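Local coordinates for protein copper induced nitroreductase D (Lactococcus lactis, PDB 4BN7) that binds flavin mononucleotide and probably acts as an FMN-dependent oxidoreductase of the nitroreductase family in a two-chain assembly, at residues H151-I156 / K171-L176. Numbering follows the deposited sequence.
Sequences HYNPLI and KLRGQL. With RLM (2,6-bis(chloranyl)-4-[(4-hydroxyphenyl)amino]phenol), chain C; FMN (flavin mononucleotide), chain B.
Gln175 OE1 accepts the backbone N-H of Tyr152 at 2.8 Å, almost straight (175°) and on a lone pair in the carbonyl plane. At the other end of the same amide, Gln175 NE2 donates to Asn153 OD1 at 3.0 Å, the two amide planes nearly perpendicular. A bend at chi2 (91°) turns the glutamine amide back to the loop, where a group that both accepts and donates suits two successive residues. Cutting this side chain back to alanine is likely to leave the Tyr152 N-H and Asn153 OD1 without these mates, and the loop less firmly tied to the strand. The Asn153 amide is used at both ends too: ND2 reaches a water that also accepts from Arg173 NH1. Farther along the loop, Ile156 CG1 packs on Leu172 CD2 at 3.8 Å, branched aliphatic chains suiting a buried spot lined by Ile62, Leu99 and Phe101. At the flavin end, His151 offers an N-H donor, ND1, straight to FMN O4 (174°), while its CD2 edge lies 3.0 Å from Arg173 O. RLM donates its hydroxyl OAB to the His151 carbonyl, and that oxygen lies over one face of the Tyr152 ring, toward its rim. Gly174, lacking a side chain, lets the imidazole lie close. Arg173 and Gly174 both face Phe100, a classic beta bulge against strand 96-103, with His151 between it and the flavin of this nitroreductase fold.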
loop_
_atom_site.group_PDB
_atom_site.type_symbol
_atom_site.label_atom_id
_atom_site.label_comp_id
_atom_site.label_asym_id
_atom_site.label_seq_id
_atom_site.Cartn_x
_atom_site.Cartn_y
_atom_site.Cartn_z
ATOM N N HIS A 151 15.703 0.901 1.008
ATOM C CA HIS A 151 15.491 0.729 2.440
ATOM C C HIS A 151 16.791 0.731 3.232
ATOM O O HIS A 151 17.301 -0.317 3.630
ATOM C CB HIS A 151 14.695 -0.549 2.699
ATOM C CG HIS A 151 13.313 -0.491 2.139
ATOM N ND1 HIS A 151 13.013 -0.888 0.853
ATOM C CD2 HIS A 151 12.158 -0.029 2.670
ATOM C CE1 HIS A 151 11.726 -0.695 0.626
ATOM N NE2 HIS A 151 11.185 -0.172 1.713
ATOM N N TYR A 152 17.319 1.928 3.464
ATOM C CA TYR A 152 18.525 2.089 4.270
ATOM C C TYR A 152 18.185 2.446 5.713
ATOM O O TYR A 152 19.066 2.772 6.512
ATOM C CB TYR A 152 19.450 3.127 3.643
ATOM C CG TYR A 152 20.098 2.606 2.388
ATOM C CD1 TYR A 152 21.144 1.702 2.459
ATOM C CD2 TYR A 152 19.646 2.987 1.133
ATOM C CE1 TYR A 152 21.734 1.201 1.318
ATOM C CE2 TYR A 152 20.236 2.492 -0.018
ATOM C CZ TYR A 152 21.272 1.593 0.084
ATOM O OH TYR A 152 21.873 1.095 -1.055
ATOM N N ASN A 153 16.897 2.390 6.030
ATOM C CA ASN A 153 16.432 2.340 7.407
ATOM C C ASN A 153 16.652 0.929 7.937
ATOM O O ASN A 153 16.545 -0.036 7.175
ATOM C CB ASN A 153 14.945 2.680 7.467
ATOM C CG ASN A 153 14.119 1.850 6.501
ATOM O OD1 ASN A 153 14.192 2.043 5.288
ATOM N ND2 ASN A 153 13.318 0.931 7.033
ATOM N N PRO A 154 16.936 0.787 9.244
ATOM C CA PRO A 154 17.024 1.813 10.289
ATOM C C PRO A 154 18.406 2.450 10.420
ATOM O O PRO A 154 18.604 3.275 11.308
ATOM C CB PRO A 154 16.737 1.014 11.561
ATOM C CG PRO A 154 17.335 -0.320 11.273
ATOM C CD PRO A 154 17.078 -0.569 9.807
ATOM N N LEU A 155 19.342 2.063 9.560
ATOM C CA LEU A 155 20.732 2.491 9.686
ATOM C C LEU A 155 20.910 4.014 9.651
ATOM O O LEU A 155 21.712 4.559 10.407
ATOM C CB LEU A 155 21.565 1.841 8.577
ATOM C CG LEU A 155 23.051 2.190 8.498
ATOM C CD1 LEU A 155 23.826 1.632 9.686
ATOM C CD2 LEU A 155 23.627 1.673 7.188
ATOM N N ILE A 156 20.170 4.692 8.775
ATOM C CA ILE A 156 20.355 6.130 8.565
ATOM C C ILE A 156 19.386 7.005 9.369
ATOM O O ILE A 156 19.482 8.232 9.330
ATOM C CB ILE A 156 20.223 6.506 7.067
ATOM C CG1 ILE A 156 18.793 6.273 6.567
ATOM C CG2 ILE A 156 21.220 5.717 6.228
ATOM C CD1 ILE A 156 18.556 6.753 5.144
ATOM N N LYS A 171 8.965 7.550 12.154
ATOM C CA LYS A 171 9.696 6.301 11.953
ATOM C C LYS A 171 9.928 6.056 10.466
ATOM O O LYS A 171 8.983 5.863 9.696
ATOM C CB LYS A 171 8.936 5.133 12.585
ATOM C CG LYS A 171 9.572 3.772 12.373
ATOM C CD LYS A 171 8.647 2.651 12.853
ATOM C CE LYS A 171 9.396 1.330 12.994
ATOM N NZ LYS A 171 8.482 0.185 13.282
ATOM N N LEU A 172 11.192 6.079 10.058
ATOM C CA LEU A 172 11.537 5.975 8.638
ATOM C C LEU A 172 11.207 4.585 8.110
ATOM O O LEU A 172 11.563 3.583 8.741
ATOM C CB LEU A 172 13.021 6.297 8.434
ATOM C CG LEU A 172 13.565 6.275 7.002
ATOM C CD1 LEU A 172 12.826 7.261 6.115
ATOM C CD2 LEU A 172 15.053 6.584 7.011
ATOM N N ARG A 173 10.517 4.530 6.965
ATOM C CA ARG A 173 10.084 3.263 6.370
ATOM C C ARG A 173 10.665 2.979 4.979
ATOM O O ARG A 173 10.813 1.818 4.593
ATOM C CB ARG A 173 8.555 3.216 6.236
ATOM C CG ARG A 173 7.765 3.502 7.503
ATOM C CD ARG A 173 8.293 2.765 8.723
ATOM N NE ARG A 173 8.198 1.306 8.635
ATOM C CZ ARG A 173 9.201 0.466 8.901
ATOM N NH1 ARG A 173 10.399 0.921 9.247
ATOM N NH2 ARG A 173 9.010 -0.844 8.833
ATOM N N GLY A 174 10.945 4.019 4.206
ATOM C CA GLY A 174 11.384 3.827 2.830
ATOM C C GLY A 174 11.923 5.112 2.223
ATOM O O GLY A 174 11.631 6.204 2.707
ATOM N N GLN A 175 12.723 4.977 1.169
ATOM C CA GLN A 175 13.279 6.134 0.476
ATOM C C GLN A 175 13.089 5.971 -1.025
ATOM O O GLN A 175 13.727 5.119 -1.656
ATOM C CB GLN A 175 14.764 6.309 0.806
ATOM C CG GLN A 175 15.051 6.407 2.294
ATOM C CD GLN A 175 15.324 5.061 2.913
ATOM O OE1 GLN A 175 16.177 4.314 2.439
ATOM N NE2 GLN A 175 14.598 4.735 3.972
ATOM N N LEU A 176 12.206 6.787 -1.589
ATOM C CA LEU A 176 11.905 6.732 -3.011
ATOM C C LEU A 176 12.785 7.715 -3.770
ATOM O O LEU A 176 12.597 8.927 -3.695
ATOM C CB LEU A 176 10.427 7.049 -3.249
ATOM C CG LEU A 176 9.912 6.796 -4.661
ATOM C CD1 LEU A 176 9.873 5.294 -4.960
ATOM C CD2 LEU A 176 8.553 7.437 -4.835
HETATM C CAI RLM C . 16.662 -5.259 -3.686
HETATM C CAN RLM C . 15.422 -5.444 -4.276
HETATM CL CLC RLM C . 15.230 -5.524 -5.993
HETATM C CAP RLM C . 14.298 -5.554 -3.482
HETATM O OAA RLM C . 13.083 -5.755 -4.070
HETATM C CAO RLM C . 14.376 -5.518 -2.106
HETATM CL CLD RLM C . 12.908 -5.684 -1.196
HETATM C CAJ RLM C . 15.610 -5.337 -1.504
HETATM C CAQ RLM C . 16.751 -5.195 -2.297
HETATM N NAK RLM C . 18.039 -5.032 -1.696
HETATM C CAM RLM C . 18.343 -3.979 -0.774
HETATM C CAG RLM C . 19.252 -2.998 -1.140
HETATM C CAE RLM C . 19.566 -1.982 -0.252
HETATM C CAL RLM C . 18.976 -1.950 1.003
HETATM O OAB RLM C . 19.290 -0.938 1.883
HETATM C CAF RLM C . 18.073 -2.936 1.372
HETATM C CAH RLM C . 17.759 -3.954 0.485
HETATM N N1 FMN B . 13.791 -2.292 -4.907
HETATM C C2 FMN B . 15.204 -1.969 -4.511
HETATM O O2 FMN B . 16.004 -1.715 -5.356
HETATM N N3 FMN B . 15.547 -1.971 -3.115
HETATM C C4 FMN B . 14.623 -2.269 -2.143
HETATM O O4 FMN B . 14.903 -2.177 -0.994
HETATM C C4A FMN B . 13.245 -2.588 -2.530
HETATM N N5 FMN B . 12.366 -2.884 -1.655
HETATM C C5A FMN B . 10.911 -2.872 -2.049
HETATM C C6 FMN B . 9.838 -2.881 -0.973
HETATM C C7 FMN B . 8.561 -2.851 -1.316
HETATM C C7M FMN B . 7.462 -2.884 -0.258
HETATM C C8 FMN B . 8.171 -2.808 -2.799
HETATM C C8M FMN B . 6.700 -2.722 -3.189
HETATM C C9 FMN B . 9.105 -2.811 -3.736
HETATM C C9A FMN B . 10.568 -2.854 -3.353
HETATM N N10 FMN B . 11.587 -2.862 -4.374
HETATM C C10 FMN B . 12.891 -2.580 -3.987
HETATM C "C1'" FMN B . 11.243 -2.824 -5.784
HETATM C "C2'" FMN B . 10.677 -4.168 -6.227
HETATM O "O2'" FMN B . 11.719 -5.088 -6.386
HETATM C "C3'" FMN B . 9.946 -3.949 -7.552
HETATM O "O3'" FMN B . 8.843 -3.121 -7.275
HETATM C "C4'" FMN B . 9.520 -5.294 -8.152
HETATM O "O4'" FMN B . 10.650 -6.026 -8.559
HETATM C "C5'" FMN B . 8.628 -5.095 -9.373
HETATM O "O5'" FMN B . 9.330 -4.355 -10.330
HETATM P P FMN B . 8.690 -2.921 -10.825
HETATM O O1P FMN B . 7.271 -3.137 -11.176
HETATM O O2P FMN B . 8.788 -1.867 -9.582
HETATM O O3P FMN B . 9.595 -2.445 -12.087
HETATM O O HOH W 1 13.454 0.277 9.886
#